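Local coordinates for protein fructosyl amine:oxygen oxidoreductase (Neosartorya fumigata, PDB 4WCT) that probably oxidises fructosyl amines (Amadori products) with a bound flavin-adenine dinucleotide and molecular oxygen, removing sugar adducts from amines, at residues S92-A97 with K410-I415; A45-K50 with F399-L404. All coordinates share one frame; numbering follows the deposited sequence.

In the fold
Interaction 1 joins helix 86-102 to the short, weakly bonded helix 410-413. Interaction 2 joins the end of helix 35-46 to helix 393-404. They lie about 17 Å apart, centre to centre. Helix 393-404 is followed in the chain by the short helix 410-413. It also touches helix 86-102 directly: Phe94 CE1 of interaction 1 comes within 3.7 Å of Phe399 CG of interaction 2, and the two rings meet edge-to-face. Segment 92-97 and both segments of interaction 2 belong to the FAD-dependent oxidoreductase family region. The side chain of Phe94 is about 10 Å from the bound FAD, too far to touch it.

Interaction 1: S92-A97 with K410-I415; sequences STFTRA and KEVKDI
Val412 fits its branched side chain against Thr93 and Phe94 on one side of helix 86-102. This is the tight part of the contact. Val412 CG1 lies over one face of the Phe94 ring, 4.1 Å from the centroid and 23° off the normal. It is a CH-pi contact, displaced toward the CE2 rim. The other methyl, CG2, reaches the end of the ring, with Val412 CG2 4.0 Å from Phe94 CZ. Val412 CG1 also meets the methyl of Thr93, at 3.8 Å from Thr93 CG2. That methyl stands anti to the Thr93 backbone N, chi1 of the hydroxyl being -59°. The hydroxyl bonds back to the carbonyl of Ala89, one turn earlier in the helix.

The contact packs a short, weakly bonded helix at about 410-413 on a long helix of the FAD-dependent oxidoreductase fold. The Phe94 ring also has an edge-to-face partner in Phe368 and touches Ile396 of helix 393-404.

Toward solvent the contact thins out. Glu411 offers little more than its CB, 3.9 Å from Thr93 OG1. Its chain bends at chi2, and the carboxylate turns away from helix 86-102. Glu411 OE2 forms a salt bridge with Lys410 NZ at 3.0 Å, met on the syn side but 31° out of the carboxylate plane. Glu411 OE1 is hydrogen-bonded to Gln409 NE2, just before the segment.

Interaction 2: A45-K50 with F399-L404; sequences ARRGYK and FIADAL
Arg47 holds Asp402 in a salt bridge with both terminal nitrogens of its guanidinium, and both bonds end on one oxygen. Arg47 NH1 is 2.8 Å from Asp402 OD1. Arg47 NH2 is 3.0 Å from the same Asp402 OD1. The bonds are bent, the NH1 one to 149°. The oxygen lies close to the guanidinium plane, but the carboxylate is turned 48° against it. NH1 comes on the anti side, and NH2 approaches from above the carboxylate plane, both from the same face. Ala401 CB lies over one face of the guanidinium, with Arg47 NH1 at 3.5 Å from Ala401 CB.

The Arg47 chain is extended from CG to NE, which carries its charged end across to helix 393-404. Asp402 CB points away from 45-50, but CG, anti to the carbonyl carbon (chi1 -78°), brings OD1 back to the arginine. Gly48 follows Arg47 with positive phi in a Schellman motif, with two bonds back into the last turn, one of them Gly48 N to Ala45 O at 3.0 Å. Helix 35-46 follows strand 28-31, consistent with the Rossmann-type strand-turn-helix that binds FAD in this family. Leu44 on that helix touches Ala401, Leu404 and Tyr49, joining the two helices next to the salt bridge.

Arg47 NH1 has a second acidic partner in Glu405 OE1. One arginine thus faces two carboxylates, and probably favours their ionised forms.

Interaction 1: S92-A97 with K410-I415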
loop_
_atom_site.group_PDB
_atom_site.type_symbol
_atom_site.label_atom_id
_atom_site.label_comp_id
_atom_site.label_asym_id
_atom_site.label_seq_id
_atom_site.Cartn_x
_atom_site.Cartn_y
_atom_site.Cartn_z
ATOM N N SER A 92 10.351 9.205 7.087
ATOM C CA SER A 92 11.732 8.907 6.723
ATOM C C SER A 92 12.343 7.901 7.680
ATOM O O SER A 92 13.173 7.085 7.276
ATOM C CB SER A 92 12.583 10.170 6.734
ATOM O OG SER A 92 12.304 10.972 5.610
ATOM N N THR A 93 11.899 7.924 8.937
ATOM C CA THR A 93 12.307 6.881 9.898
ATOM C C THR A 93 11.816 5.493 9.479
ATOM O O THR A 93 12.603 4.522 9.429
ATOM C CB THR A 93 11.798 7.206 11.301
ATOM O OG1 THR A 93 12.326 8.469 11.722
ATOM C CG2 THR A 93 12.167 6.103 12.275
ATOM N N PHE A 94 10.554 5.421 9.060
ATOM C CA PHE A 94 10.007 4.162 8.521
ATOM C C PHE A 94 10.779 3.709 7.283
ATOM O O PHE A 94 11.212 2.557 7.207
ATOM C CB PHE A 94 8.530 4.296 8.186
ATOM C CG PHE A 94 7.632 4.278 9.392
ATOM C CD1 PHE A 94 7.441 3.106 10.109
ATOM C CD2 PHE A 94 6.870 5.371 9.718
ATOM C CE1 PHE A 94 6.542 3.046 11.153
ATOM C CE2 PHE A 94 6.043 5.353 10.825
ATOM C CZ PHE A 94 5.814 4.169 11.503
ATOM N N THR A 95 10.949 4.592 6.308
ATOM C CA THR A 95 11.608 4.179 5.035
ATOM C C THR A 95 13.106 3.923 5.156
ATOM O O THR A 95 13.655 3.113 4.433
ATOM C CB THR A 95 11.335 5.129 3.861
ATOM O OG1 THR A 95 11.753 6.470 4.145
ATOM C CG2 THR A 95 9.831 5.137 3.545
ATOM N N ARG A 96 13.754 4.593 6.092
ATOM C CA ARG A 96 15.158 4.324 6.354
ATOM C C ARG A 96 15.336 2.888 6.777
ATOM O O ARG A 96 16.231 2.171 6.277
ATOM C CB ARG A 96 15.681 5.260 7.451
ATOM C CG ARG A 96 17.189 5.243 7.596
ATOM C CD ARG A 96 17.665 6.122 8.738
ATOM N NE ARG A 96 17.245 7.506 8.547
ATOM C CZ ARG A 96 16.337 8.127 9.298
ATOM N NH1 ARG A 96 15.912 7.598 10.435
ATOM N NH2 ARG A 96 16.002 9.366 9.006
ATOM N N ALA A 97 14.543 2.483 7.758
ATOM C CA ALA A 97 14.580 1.108 8.246
ATOM C C ALA A 97 14.216 0.127 7.135
ATOM O O ALA A 97 14.814 -0.955 6.997
ATOM C CB ALA A 97 13.619 0.934 9.416
ATOM N N LYS A 410 10.272 6.911 19.726
ATOM C CA LYS A 410 9.714 8.238 19.870
ATOM C C LYS A 410 9.587 9.011 18.575
ATOM O O LYS A 410 8.732 9.853 18.459
ATOM C CB LYS A 410 10.502 9.071 20.895
ATOM C CG LYS A 410 11.910 9.424 20.470
ATOM C CD LYS A 410 12.714 9.960 21.658
ATOM C CE LYS A 410 14.004 10.635 21.221
ATOM N NZ LYS A 410 15.040 9.615 20.913
ATOM N N GLU A 411 10.425 8.714 17.589
ATOM C CA GLU A 411 10.415 9.442 16.344
ATOM C C GLU A 411 9.162 9.118 15.509
ATOM O O GLU A 411 8.843 9.832 14.536
ATOM C CB GLU A 411 11.675 9.106 15.539
ATOM C CG GLU A 411 12.972 9.606 16.167
ATOM C CD GLU A 411 13.522 8.724 17.272
ATOM O OE1 GLU A 411 13.017 7.592 17.510
ATOM O OE2 GLU A 411 14.445 9.200 17.967
ATOM N N VAL A 412 8.444 8.057 15.877
ATOM C CA VAL A 412 7.216 7.710 15.134
ATOM C C VAL A 412 5.960 7.600 15.990
ATOM O O VAL A 412 4.860 7.767 15.470
ATOM C CB VAL A 412 7.335 6.447 14.247
ATOM C CG1 VAL A 412 8.575 6.482 13.380
ATOM C CG2 VAL A 412 7.273 5.166 15.042
ATOM N N LYS A 413 6.109 7.311 17.292
ATOM C CA LYS A 413 4.977 6.882 18.100
ATOM C C LYS A 413 3.835 7.918 18.129
ATOM O O LYS A 413 2.656 7.601 17.986
ATOM C CB LYS A 413 5.471 6.626 19.527
ATOM C CG LYS A 413 4.390 6.269 20.527
ATOM C CD LYS A 413 4.986 6.125 21.932
ATOM C CE LYS A 413 4.017 5.423 22.875
ATOM N NZ LYS A 413 2.699 6.113 22.947
ATOM N N ASP A 414 4.187 9.174 18.232
ATOM C CA ASP A 414 3.180 10.231 18.367
ATOM C C ASP A 414 2.569 10.679 17.033
ATOM O O ASP A 414 1.471 11.210 16.990
ATOM C CB ASP A 414 3.786 11.400 19.119
ATOM C CG ASP A 414 4.055 11.070 20.580
ATOM O OD1 ASP A 414 3.175 10.475 21.224
ATOM O OD2 ASP A 414 5.148 11.411 21.075
ATOM N N ILE A 415 3.227 10.325 15.940
ATOM C CA ILE A 415 2.709 10.576 14.606
ATOM C C ILE A 415 1.683 9.518 14.221
ATOM O O ILE A 415 0.720 9.824 13.543
ATOM C CB ILE A 415 3.867 10.611 13.594
ATOM C CG1 ILE A 415 4.824 11.780 13.886
ATOM C CG2 ILE A 415 3.353 10.730 12.173
ATOM C CD1 ILE A 415 4.142 13.120 13.992
#

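Interaction 2: A45-K50 with F399-L404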
loop_
_atom_site.group_PDB
_atom_site.type_symbol
_atom_site.label_atom_id
_atom_site.label_comp_id
_atom_site.label_asym_id
_atom_site.label_seq_id
_atom_site.Cartn_x
_atom_site.Cartn_y
_atom_site.Cartn_z
ATOM N N ALA A 45 7.350 -14.077 15.539
ATOM C CA ALA A 45 8.069 -15.364 15.571
ATOM C C ALA A 45 9.556 -15.209 15.848
ATOM O O ALA A 45 10.140 -15.937 16.683
ATOM C CB ALA A 45 7.840 -16.149 14.303
ATOM N N ARG A 46 10.188 -14.253 15.195
ATOM C CA ARG A 46 11.614 -14.013 15.412
ATOM C C ARG A 46 11.897 -13.573 16.841
ATOM O O ARG A 46 12.985 -13.837 17.355
ATOM C CB ARG A 46 12.152 -12.967 14.437
ATOM C CG ARG A 46 12.253 -13.497 13.016
ATOM C CD ARG A 46 12.707 -12.413 12.055
ATOM N NE ARG A 46 13.071 -12.943 10.756
ATOM C CZ ARG A 46 13.314 -12.175 9.702
ATOM N NH1 ARG A 46 13.201 -10.865 9.815
ATOM N NH2 ARG A 46 13.664 -12.720 8.545
ATOM N N ARG A 47 10.964 -12.853 17.449
ATOM C CA ARG A 47 11.112 -12.375 18.818
ATOM C C ARG A 47 10.804 -13.456 19.853
ATOM O O ARG A 47 10.898 -13.188 21.057
ATOM C CB ARG A 47 10.223 -11.156 19.062
ATOM C CG ARG A 47 10.785 -9.913 18.406
ATOM C CD ARG A 47 9.911 -8.694 18.602
ATOM N NE ARG A 47 10.349 -7.653 17.708
ATOM C CZ ARG A 47 10.235 -6.348 17.952
ATOM N NH1 ARG A 47 9.622 -5.897 19.047
ATOM N NH2 ARG A 47 10.618 -5.491 17.018
ATOM N N GLY A 48 10.373 -14.620 19.394
ATOM C CA GLY A 48 10.186 -15.790 20.263
ATOM C C GLY A 48 8.772 -15.965 20.802
ATOM O O GLY A 48 8.560 -16.657 21.819
ATOM N N TYR A 49 7.804 -15.265 20.204
ATOM C CA TYR A 49 6.415 -15.471 20.549
ATOM C C TYR A 49 5.941 -16.779 19.976
ATOM O O TYR A 49 5.936 -16.972 18.760
ATOM C CB TYR A 49 5.522 -14.322 20.054
ATOM C CG TYR A 49 5.714 -13.024 20.781
ATOM C CD1 TYR A 49 6.745 -12.165 20.457
ATOM C CD2 TYR A 49 4.910 -12.687 21.858
ATOM C CE1 TYR A 49 6.881 -10.946 21.087
ATOM C CE2 TYR A 49 5.047 -11.484 22.491
ATOM C CZ TYR A 49 6.064 -10.645 22.150
ATOM O OH TYR A 49 6.213 -9.487 22.857
ATOM N N LYS A 50 5.594 -17.712 20.858
ATOM C CA LYS A 50 5.374 -19.097 20.496
ATOM C C LYS A 50 3.940 -19.412 20.133
ATOM O O LYS A 50 3.676 -20.446 19.543
ATOM C CB LYS A 50 5.761 -20.009 21.673
ATOM C CG LYS A 50 7.239 -19.989 22.009
ATOM C CD LYS A 50 8.081 -20.473 20.844
ATOM C CE LYS A 50 9.463 -20.914 21.317
ATOM N NZ LYS A 50 10.130 -21.778 20.304
ATOM N N PHE A 399 8.028 -2.479 13.927
ATOM C CA PHE A 399 7.343 -1.340 14.531
ATOM C C PHE A 399 6.047 -1.756 15.200
ATOM O O PHE A 399 5.750 -1.322 16.338
ATOM C CB PHE A 399 7.072 -0.250 13.496
ATOM C CG PHE A 399 8.294 0.414 13.013
ATOM C CD1 PHE A 399 8.944 1.361 13.799
ATOM C CD2 PHE A 399 8.815 0.104 11.767
ATOM C CE1 PHE A 399 10.105 1.983 13.347
ATOM C CE2 PHE A 399 9.967 0.722 11.316
ATOM C CZ PHE A 399 10.583 1.699 12.077
ATOM N N ILE A 400 5.279 -2.636 14.540
ATOM C CA ILE A 400 4.028 -3.122 15.130
ATOM C C ILE A 400 4.290 -3.958 16.413
ATOM O O ILE A 400 3.631 -3.747 17.447
ATOM C CB ILE A 400 3.219 -3.934 14.102
ATOM C CG1 ILE A 400 2.714 -3.015 12.961
ATOM C CG2 ILE A 400 2.043 -4.646 14.773
ATOM C CD1 ILE A 400 2.363 -3.726 11.683
ATOM N N ALA A 401 5.268 -4.855 16.369
ATOM C CA ALA A 401 5.664 -5.614 17.571
ATOM C C ALA A 401 6.152 -4.683 18.701
ATOM O O ALA A 401 5.853 -4.914 19.902
ATOM C CB ALA A 401 6.706 -6.653 17.228
ATOM N N ASP A 402 6.869 -3.624 18.335
ATOM C CA ASP A 402 7.344 -2.650 19.308
ATOM C C ASP A 402 6.162 -1.951 19.989
ATOM O O ASP A 402 6.146 -1.739 21.197
ATOM C CB ASP A 402 8.224 -1.569 18.655
ATOM C CG ASP A 402 9.652 -2.019 18.357
ATOM O OD1 ASP A 402 10.086 -3.143 18.764
ATOM O OD2 ASP A 402 10.352 -1.239 17.672
ATOM N N ALA A 403 5.164 -1.575 19.207
ATOM C CA ALA A 403 3.959 -0.981 19.766
ATOM C C ALA A 403 3.210 -1.967 20.691
ATOM O O ALA A 403 2.717 -1.582 21.751
ATOM C CB ALA A 403 3.061 -0.519 18.635
ATOM N N LEU A 404 3.166 -3.247 20.319
ATOM C CA LEU A 404 2.583 -4.280 21.170
ATOM C C LEU A 404 3.323 -4.346 22.512
ATOM O O LEU A 404 2.695 -4.477 23.575
ATOM C CB LEU A 404 2.658 -5.650 20.503
ATOM C CG LEU A 404 1.922 -6.803 21.188
ATOM C CD1 LEU A 404 0.406 -6.685 21.059
ATOM C CD2 LEU A 404 2.397 -8.147 20.662
#